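Local coordinates for protein probable ribosomal RNA small subunit methyltransferase (Thermus thermophilus, PDB 3DMH) that transfers a methyl group from S-adenosylmethionine to the N2 atom of a guanosine in 16S ribosomal RNA, at residues Trp186-Ala191 and Glu197-His202; Leu247-Ala252 and Leu269-Gly274. One frame throughout, in Å; residues are numbered along the deposited sequence.

Contact 1: Trp186-Ala191 and Glu197-His202; sequences WRAFSA and EYTFHH
Arg187-Ala191 and Glu197-His202 pair as the two strands of an antiparallel beta hairpin, their directions 160° apart, with the hydrogen-bonded pairs Arg187-His202, Phe189-Phe200 and Ala191-Tyr198 each closed by two N-H...O bonds. The straightest runs from Arg187 N to His202 O, 2.9 Å. Phe189 and His202 carry much of the side-chain contact. CG of Phe189 sits between the backbone N and the carbonyl carbon (chi1 72°), which lets the outer end of the ring approach the partner strand, where CB of Phe200 lies over one face as a CH-pi contact, 4.1 Å from the Phe189 ring centroid. The two phenyl rings meet obliquely, planes at 31°. At its edge the Phe189 ring also meets His202, with CE2 3.9 Å from His202 CD2, while His202 NE2 is held by Gly210 N. Replacing Phe189 by an alanine would probably open a gap beside Phe200 and His202 and leave the Phe200 CB without its aromatic cover. On the other face of the hairpin, Ala188 CB packs over the imidazole of His201, 3.7 Å from His201 CD2. Trp186 makes a cation-pi contact with Lys273. Tyr198 and Phe200 pack on helix 248-253, and His201 and His202 on helix 265-277, which lays the hairpin across both, the Phe200 side chain about 8 Å from the bound S-adenosylmethionine.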
ATOM      1  N   TRP A 186     -11.714  -0.984  12.527  1.00 26.97           N
ATOM      2  CA  TRP A 186     -10.952   0.153  12.989  1.00 25.87           C
ATOM      3  C   TRP A 186     -10.301  -0.091  14.331  1.00 26.21           C
ATOM      4  O   TRP A 186     -10.924  -0.645  15.247  1.00 26.46           O
ATOM      5  CB  TRP A 186     -11.833   1.382  13.058  1.00 25.56           C
ATOM      6  CG  TRP A 186     -12.121   2.001  11.730  1.00 25.01           C
ATOM      7  CD1 TRP A 186     -13.230   1.811  10.963  1.00 24.93           C
ATOM      8  CD2 TRP A 186     -11.288   2.930  11.015  1.00 23.67           C
ATOM      9  NE1 TRP A 186     -13.144   2.560   9.808  1.00 24.93           N
ATOM     10  CE2 TRP A 186     -11.964   3.258   9.820  1.00 24.00           C
ATOM     11  CE3 TRP A 186     -10.036   3.516  11.273  1.00 23.51           C
ATOM     12  CZ2 TRP A 186     -11.436   4.147   8.880  1.00 24.94           C
ATOM     13  CZ3 TRP A 186      -9.507   4.397  10.334  1.00 23.76           C
ATOM     14  CH2 TRP A 186     -10.208   4.703   9.155  1.00 24.90           C
ATOM     15  N   ARG A 187      -9.046   0.324  14.434  1.00 24.32           N
ATOM     16  CA  ARG A 187      -8.324   0.350  15.696  1.00 23.81           C
ATOM     17  C   ARG A 187      -7.828   1.762  15.966  1.00 23.10           C
ATOM     18  O   ARG A 187      -7.628   2.553  15.045  1.00 22.18           O
ATOM     19  CB  ARG A 187      -7.149  -0.641  15.684  1.00 24.24           C
ATOM     20  CG  ARG A 187      -7.546  -2.124  15.515  1.00 26.67           C
ATOM     21  CD  ARG A 187      -8.503  -2.621  16.595  1.00 31.17           C
ATOM     22  NE  ARG A 187      -8.903  -4.013  16.372  1.00 33.76           N
ATOM     23  CZ  ARG A 187     -10.067  -4.404  15.853  1.00 35.32           C
ATOM     24  NH1 ARG A 187     -10.993  -3.517  15.504  1.00 35.98           N
ATOM     25  NH2 ARG A 187     -10.317  -5.699  15.699  1.00 36.92           N
ATOM     26  N   ALA A 188      -7.644   2.086  17.240  1.00 22.38           N
ATOM     27  CA  ALA A 188      -7.080   3.372  17.627  1.00 21.95           C
ATOM     28  C   ALA A 188      -6.062   3.139  18.728  1.00 21.57           C
ATOM     29  O   ALA A 188      -6.179   2.180  19.499  1.00 22.81           O
ATOM     30  CB  ALA A 188      -8.176   4.314  18.116  1.00 22.49           C
ATOM     31  N   PHE A 189      -5.066   4.015  18.797  1.00 21.11           N
ATOM     32  CA  PHE A 189      -4.124   4.007  19.910  1.00 20.54           C
ATOM     33  C   PHE A 189      -3.596   5.423  20.129  1.00 20.39           C
ATOM     34  O   PHE A 189      -3.578   6.233  19.214  1.00 19.67           O
ATOM     35  CB  PHE A 189      -2.985   3.015  19.655  1.00 20.51           C
ATOM     36  CG  PHE A 189      -2.016   3.463  18.590  1.00 19.55           C
ATOM     37  CD1 PHE A 189      -0.885   4.194  18.948  1.00 20.91           C
ATOM     38  CD2 PHE A 189      -2.238   3.177  17.240  1.00 21.22           C
ATOM     39  CE1 PHE A 189       0.020   4.626  17.992  1.00 20.72           C
ATOM     40  CE2 PHE A 189      -1.332   3.592  16.276  1.00 22.23           C
ATOM     41  CZ  PHE A 189      -0.205   4.324  16.640  1.00 21.88           C
ATOM     42  N   SER A 190      -3.187   5.734  21.356  1.00 20.39           N
ATOM     43  CA  SER A 190      -2.653   7.062  21.620  1.00 21.16           C
ATOM     44  C   SER A 190      -1.137   7.023  21.799  1.00 21.23           C
ATOM     45  O   SER A 190      -0.583   6.012  22.231  1.00 21.75           O
ATOM     46  CB  SER A 190      -3.340   7.697  22.828  1.00 21.63           C
ATOM     47  OG  SER A 190      -2.681   7.350  24.032  1.00 23.41           O
ATOM     48  N   ALA A 191      -0.479   8.125  21.455  1.00 21.18           N
ATOM     49  CA  ALA A 191       0.962   8.258  21.600  1.00 22.01           C
ATOM     50  C   ALA A 191       1.318   9.706  21.926  1.00 22.26           C
ATOM     51  O   ALA A 191       0.643  10.636  21.471  1.00 23.04           O
ATOM     52  CB  ALA A 191       1.674   7.818  20.331  1.00 22.46           C
ATOM     53  N   GLU A 197      -0.041  15.053  22.646  1.00 23.46           N
ATOM     54  CA  GLU A 197      -0.803  13.807  22.580  1.00 23.80           C
ATOM     55  C   GLU A 197      -1.524  13.649  21.262  1.00 22.96           C
ATOM     56  O   GLU A 197      -2.200  14.576  20.816  1.00 23.09           O
ATOM     57  CB  GLU A 197      -1.852  13.767  23.688  1.00 24.21           C
ATOM     58  CG  GLU A 197      -1.278  13.634  25.082  1.00 26.27           C
ATOM     59  CD  GLU A 197      -0.568  12.305  25.308  1.00 29.78           C
ATOM     60  OE1 GLU A 197      -0.994  11.276  24.728  1.00 31.08           O
ATOM     61  OE2 GLU A 197       0.418  12.301  26.081  1.00 32.01           O
ATOM     62  N   TYR A 198      -1.392  12.461  20.668  1.00 22.23           N
ATOM     63  CA  TYR A 198      -2.087  12.105  19.425  1.00 21.72           C
ATOM     64  C   TYR A 198      -2.841  10.798  19.600  1.00 21.99           C
ATOM     65  O   TYR A 198      -2.368   9.888  20.283  1.00 22.67           O
ATOM     66  CB  TYR A 198      -1.095  11.974  18.258  1.00 21.62           C
ATOM     67  CG  TYR A 198      -0.322  13.242  17.994  1.00 20.75           C
ATOM     68  CD1 TYR A 198      -0.805  14.212  17.115  1.00 22.22           C
ATOM     69  CD2 TYR A 198       0.872  13.497  18.664  1.00 21.44           C
ATOM     70  CE1 TYR A 198      -0.102  15.389  16.892  1.00 21.63           C
ATOM     71  CE2 TYR A 198       1.573  14.668  18.453  1.00 20.44           C
ATOM     72  CZ  TYR A 198       1.083  15.612  17.575  1.00 21.79           C
ATOM     73  OH  TYR A 198       1.792  16.774  17.375  1.00 22.20           O
ATOM     74  N   THR A 199      -4.018  10.704  18.983  1.00 20.75           N
ATOM     75  CA  THR A 199      -4.715   9.432  18.881  1.00 20.51           C
ATOM     76  C   THR A 199      -4.779   9.062  17.418  1.00 20.11           C
ATOM     77  O   THR A 199      -5.490   9.701  16.641  1.00 20.83           O
ATOM     78  CB  THR A 199      -6.132   9.487  19.467  1.00 20.63           C
ATOM     79  OG1 THR A 199      -6.048   9.839  20.856  1.00 21.81           O
ATOM     80  CG2 THR A 199      -6.807   8.133  19.354  1.00 22.01           C
ATOM     81  N   PHE A 200      -4.035   8.026  17.064  1.00 18.98           N
ATOM     82  CA  PHE A 200      -4.046   7.515  15.697  1.00 19.12           C
ATOM     83  C   PHE A 200      -5.158   6.498  15.481  1.00 19.02           C
ATOM     84  O   PHE A 200      -5.543   5.758  16.392  1.00 19.96           O
ATOM     85  CB  PHE A 200      -2.686   6.937  15.325  1.00 19.60           C
ATOM     86  CG  PHE A 200      -1.576   7.945  15.366  1.00 18.61           C
ATOM     87  CD1 PHE A 200      -1.350   8.799  14.293  1.00 19.46           C
ATOM     88  CD2 PHE A 200      -0.771   8.063  16.493  1.00 19.29           C
ATOM     89  CE1 PHE A 200      -0.324   9.741  14.330  1.00 19.43           C
ATOM     90  CE2 PHE A 200       0.253   9.005  16.552  1.00 19.61           C
ATOM     91  CZ  PHE A 200       0.486   9.845  15.460  1.00 20.63           C
ATOM     92  N   HIS A 201      -5.672   6.471  14.253  1.00 18.80           N
ATOM     93  CA  HIS A 201      -6.779   5.603  13.878  1.00 18.29           C
ATOM     94  C   HIS A 201      -6.373   4.933  12.601  1.00 18.58           C
ATOM     95  O   HIS A 201      -5.852   5.582  11.698  1.00 18.51           O
ATOM     96  CB  HIS A 201      -8.035   6.416  13.613  1.00 18.93           C
ATOM     97  CG  HIS A 201      -8.681   6.931  14.856  1.00 19.07           C
ATOM     98  ND1 HIS A 201      -8.204   8.021  15.558  1.00 22.47           N
ATOM     99  CD2 HIS A 201      -9.751   6.478  15.549  1.00 19.27           C
ATOM    100  CE1 HIS A 201      -8.970   8.227  16.617  1.00 21.60           C
ATOM    101  NE2 HIS A 201      -9.913   7.304  16.635  1.00 23.39           N
ATOM    102  N   HIS A 202      -6.596   3.634  12.530  1.00 18.45           N
ATOM    103  CA  HIS A 202      -6.260   2.925  11.300  1.00 18.27           C
ATOM    104  C   HIS A 202      -7.052   1.661  11.052  1.00 18.43           C
ATOM    105  O   HIS A 202      -7.569   1.009  11.976  1.00 18.00           O
ATOM    106  CB  HIS A 202      -4.752   2.655  11.225  1.00 19.44           C
ATOM    107  CG  HIS A 202      -4.242   1.778  12.319  1.00 22.51           C
ATOM    108  ND1 HIS A 202      -4.473   0.418  12.346  1.00 25.60           N
ATOM    109  CD2 HIS A 202      -3.519   2.062  13.427  1.00 25.60           C
ATOM    110  CE1 HIS A 202      -3.909  -0.096  13.422  1.00 26.00           C
ATOM    111  NE2 HIS A 202      -3.327   0.879  14.097  1.00 27.38           N
TER

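Contact 2: Leu247-Ala252 and Leu269-Gly274; sequences LTLPLA and LSLQKG
Leu271 reaches across to Thr248 and Leu249 through a single methyl, CD1, which touches both residues. The side chains of Leu249 and Leu271 lie alongside each other, pointing opposite ways, and their CD1 atoms come within 3.6 Å. Thr248 instead stands roughly perpendicular to Leu271: its CB is 3.8 Å from Leu271 CD1, and its CG2 methyl lies almost as near. With CG of Leu271 anti to the backbone N (chi1 174°), the branch extends from its helix so that CD1 reaches Thr248 and Leu249. The second methyl of Leu249 has a different neighbour, CD2 resting 3.7 Å from Gly274 O, so the leucine's two branches divide between a side chain and the helix backbone. That carbonyl oxygen also accepts a hydrogen bond from Asn278 ND2. Although Leu271 CD1 is close to it, Thr248 OG1 is hydrogen-bonded to Asp239 OD2, which satisfies the buried hydroxyl. The contact is apolar and small, burying 169 Å² in all, as befits segment axes 11.4 Å apart and inclined at 36°. Both helices belong to the Rossmann-like methyltransferase domain and are linked in sequence by strand 257-262. Leu247, at the start of the first segment, touches S-adenosylmethionine and helix 214-227, while Leu249 packs on Phe200 of strand 196-202.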
ATOM      1  N   LEU A 247       4.125  10.889  10.892  1.00 20.24           N
ATOM      2  CA  LEU A 247       4.827  12.165  10.621  1.00 19.79           C
ATOM      3  C   LEU A 247       3.849  13.305  10.331  1.00 19.82           C
ATOM      4  O   LEU A 247       4.063  14.450  10.737  1.00 20.47           O
ATOM      5  CB  LEU A 247       5.807  12.028   9.450  1.00 20.00           C
ATOM      6  CG  LEU A 247       6.837  10.900   9.551  1.00 20.02           C
ATOM      7  CD1 LEU A 247       7.728  10.843   8.316  1.00 20.30           C
ATOM      8  CD2 LEU A 247       7.703  11.028  10.812  1.00 20.66           C
ATOM      9  N   THR A 248       2.784  12.967   9.607  1.00 20.52           N
ATOM     10  CA  THR A 248       1.818  13.950   9.116  1.00 20.58           C
ATOM     11  C   THR A 248       1.126  14.719  10.237  1.00 20.53           C
ATOM     12  O   THR A 248       1.035  15.940  10.184  1.00 20.68           O
ATOM     13  CB  THR A 248       0.720  13.256   8.285  1.00 20.51           C
ATOM     14  OG1 THR A 248       1.297  12.200   7.480  1.00 25.04           O
ATOM     15  CG2 THR A 248      -0.055  14.293   7.442  1.00 23.31           C
ATOM     16  N   LEU A 249       0.625  13.998  11.232  1.00 19.92           N
ATOM     17  CA  LEU A 249      -0.152  14.649  12.301  1.00 19.96           C
ATOM     18  C   LEU A 249       0.698  15.612  13.127  1.00 20.15           C
ATOM     19  O   LEU A 249       0.308  16.776  13.285  1.00 19.95           O
ATOM     20  CB  LEU A 249      -0.899  13.629  13.185  1.00 20.52           C
ATOM     21  CG  LEU A 249      -2.349  13.321  12.763  1.00 19.58           C
ATOM     22  CD1 LEU A 249      -2.428  12.564  11.439  1.00 21.81           C
ATOM     23  CD2 LEU A 249      -3.070  12.538  13.855  1.00 20.66           C
ATOM     24  N   PRO A 250       1.863  15.148  13.645  1.00 20.01           N
ATOM     25  CA  PRO A 250       2.729  16.078  14.389  1.00 20.17           C
ATOM     26  C   PRO A 250       3.143  17.293  13.567  1.00 19.98           C
ATOM     27  O   PRO A 250       3.099  18.404  14.077  1.00 20.85           O
ATOM     28  CB  PRO A 250       3.949  15.220  14.732  1.00 19.82           C
ATOM     29  CG  PRO A 250       3.410  13.847  14.802  1.00 20.45           C
ATOM     30  CD  PRO A 250       2.416  13.783  13.665  1.00 21.06           C
ATOM     31  N   LEU A 251       3.521  17.094  12.299  1.00 19.95           N
ATOM     32  CA  LEU A 251       3.909  18.245  11.483  1.00 20.56           C
ATOM     33  C   LEU A 251       2.751  19.231  11.261  1.00 20.66           C
ATOM     34  O   LEU A 251       2.970  20.451  11.250  1.00 20.62           O
ATOM     35  CB  LEU A 251       4.554  17.804  10.167  1.00 20.67           C
ATOM     36  CG  LEU A 251       5.920  17.119  10.353  1.00 21.11           C
ATOM     37  CD1 LEU A 251       6.326  16.434   9.058  1.00 23.44           C
ATOM     38  CD2 LEU A 251       7.013  18.092  10.840  1.00 22.07           C
ATOM     39  N   ALA A 252       1.527  18.716  11.115  1.00 20.89           N
ATOM     40  CA  ALA A 252       0.332  19.576  11.010  1.00 21.20           C
ATOM     41  C   ALA A 252       0.098  20.305  12.320  1.00 21.44           C
ATOM     42  O   ALA A 252      -0.217  21.501  12.330  1.00 21.76           O
ATOM     43  CB  ALA A 252      -0.906  18.769  10.637  1.00 21.48           C
ATOM     44  N   LEU A 269      -7.299   6.389   4.094  1.00 17.81           N
ATOM     45  CA  LEU A 269      -8.512   6.533   4.928  1.00 17.72           C
ATOM     46  C   LEU A 269      -8.157   6.620   6.401  1.00 18.45           C
ATOM     47  O   LEU A 269      -8.790   7.353   7.167  1.00 18.38           O
ATOM     48  CB  LEU A 269      -9.474   5.371   4.710  1.00 17.65           C
ATOM     49  CG  LEU A 269     -10.032   5.289   3.277  1.00 19.29           C
ATOM     50  CD1 LEU A 269     -10.779   3.981   3.061  1.00 20.63           C
ATOM     51  CD2 LEU A 269     -10.950   6.473   2.957  1.00 21.49           C
ATOM     52  N   SER A 270      -7.129   5.871   6.788  1.00 18.21           N
ATOM     53  CA  SER A 270      -6.617   5.931   8.165  1.00 18.04           C
ATOM     54  C   SER A 270      -6.105   7.315   8.532  1.00 18.18           C
ATOM     55  O   SER A 270      -6.482   7.862   9.580  1.00 18.44           O
ATOM     56  CB  SER A 270      -5.523   4.891   8.369  1.00 18.47           C
ATOM     57  OG  SER A 270      -6.034   3.586   8.151  1.00 18.24           O
ATOM     58  N   LEU A 271      -5.269   7.886   7.658  1.00 18.62           N
ATOM     59  CA  LEU A 271      -4.798   9.251   7.861  1.00 19.51           C
ATOM     60  C   LEU A 271      -5.964  10.244   7.965  1.00 18.78           C
ATOM     61  O   LEU A 271      -5.951  11.123   8.823  1.00 19.12           O
ATOM     62  CB  LEU A 271      -3.868   9.652   6.718  1.00 19.71           C
ATOM     63  CG  LEU A 271      -3.374  11.105   6.687  1.00 20.13           C
ATOM     64  CD1 LEU A 271      -2.650  11.478   8.002  1.00 21.88           C
ATOM     65  CD2 LEU A 271      -2.471  11.329   5.477  1.00 21.24           C
ATOM     66  N   GLN A 272      -6.961  10.109   7.086  1.00 18.25           N
ATOM     67  CA  GLN A 272      -8.097  11.035   7.102  1.00 18.74           C
ATOM     68  C   GLN A 272      -8.836  10.978   8.434  1.00 18.97           C
ATOM     69  O   GLN A 272      -9.207  12.025   8.990  1.00 18.91           O
ATOM     70  CB  GLN A 272      -9.028  10.747   5.916  1.00 18.49           C
ATOM     71  CG  GLN A 272      -8.424  11.220   4.593  1.00 18.77           C
ATOM     72  CD  GLN A 272      -9.194  10.784   3.359  1.00 20.03           C
ATOM     73  OE1 GLN A 272     -10.019   9.872   3.407  1.00 23.62           O
ATOM     74  NE2 GLN A 272      -8.920  11.433   2.240  1.00 22.10           N
ATOM     75  N   LYS A 273      -9.046   9.769   8.955  1.00 19.38           N
ATOM     76  CA  LYS A 273      -9.754   9.621  10.238  1.00 19.93           C
ATOM     77  C   LYS A 273      -8.915  10.187  11.377  1.00 19.66           C
ATOM     78  O   LYS A 273      -9.451  10.863  12.265  1.00 19.85           O
ATOM     79  CB  LYS A 273     -10.129   8.160  10.523  1.00 19.97           C
ATOM     80  CG  LYS A 273     -10.968   7.968  11.809  1.00 21.22           C
ATOM     81  CD  LYS A 273     -11.587   6.587  11.881  1.00 22.57           C
ATOM     82  CE  LYS A 273     -12.314   6.366  13.211  1.00 24.85           C
ATOM     83  NZ  LYS A 273     -13.020   5.047  13.238  1.00 28.21           N
ATOM     84  N   GLY A 274      -7.603   9.942  11.338  1.00 19.33           N
ATOM     85  CA  GLY A 274      -6.715  10.490  12.378  1.00 19.38           C
ATOM     86  C   GLY A 274      -6.680  12.013  12.388  1.00 19.78           C
ATOM     87  O   GLY A 274      -6.750  12.629  13.453  1.00 19.06           O
TER

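Overall arrangement
Contact 2 is wholly buried, whereas contact 1 lies nearer the surface, with Ala188 and Ser190 exposed on one face and Arg187 exposed as well. Their chemistry follows: the hairpin is held by a ladder of backbone hydrogen bonds supplemented by aromatic packing, while the helix pair has no hydrogen bond between its segments and relies on a few aliphatic contacts. The two centres are 10 Å apart and the contacts touch directly. Tyr198 OH lies 3.2 Å from Pro250 CA, and His202 CA lies 3.2 Å from Ser270 OG. One strand of contact 1, 197-202, thus meets both helices of contact 2, joining hairpin and helices near the S-adenosylmethionine site.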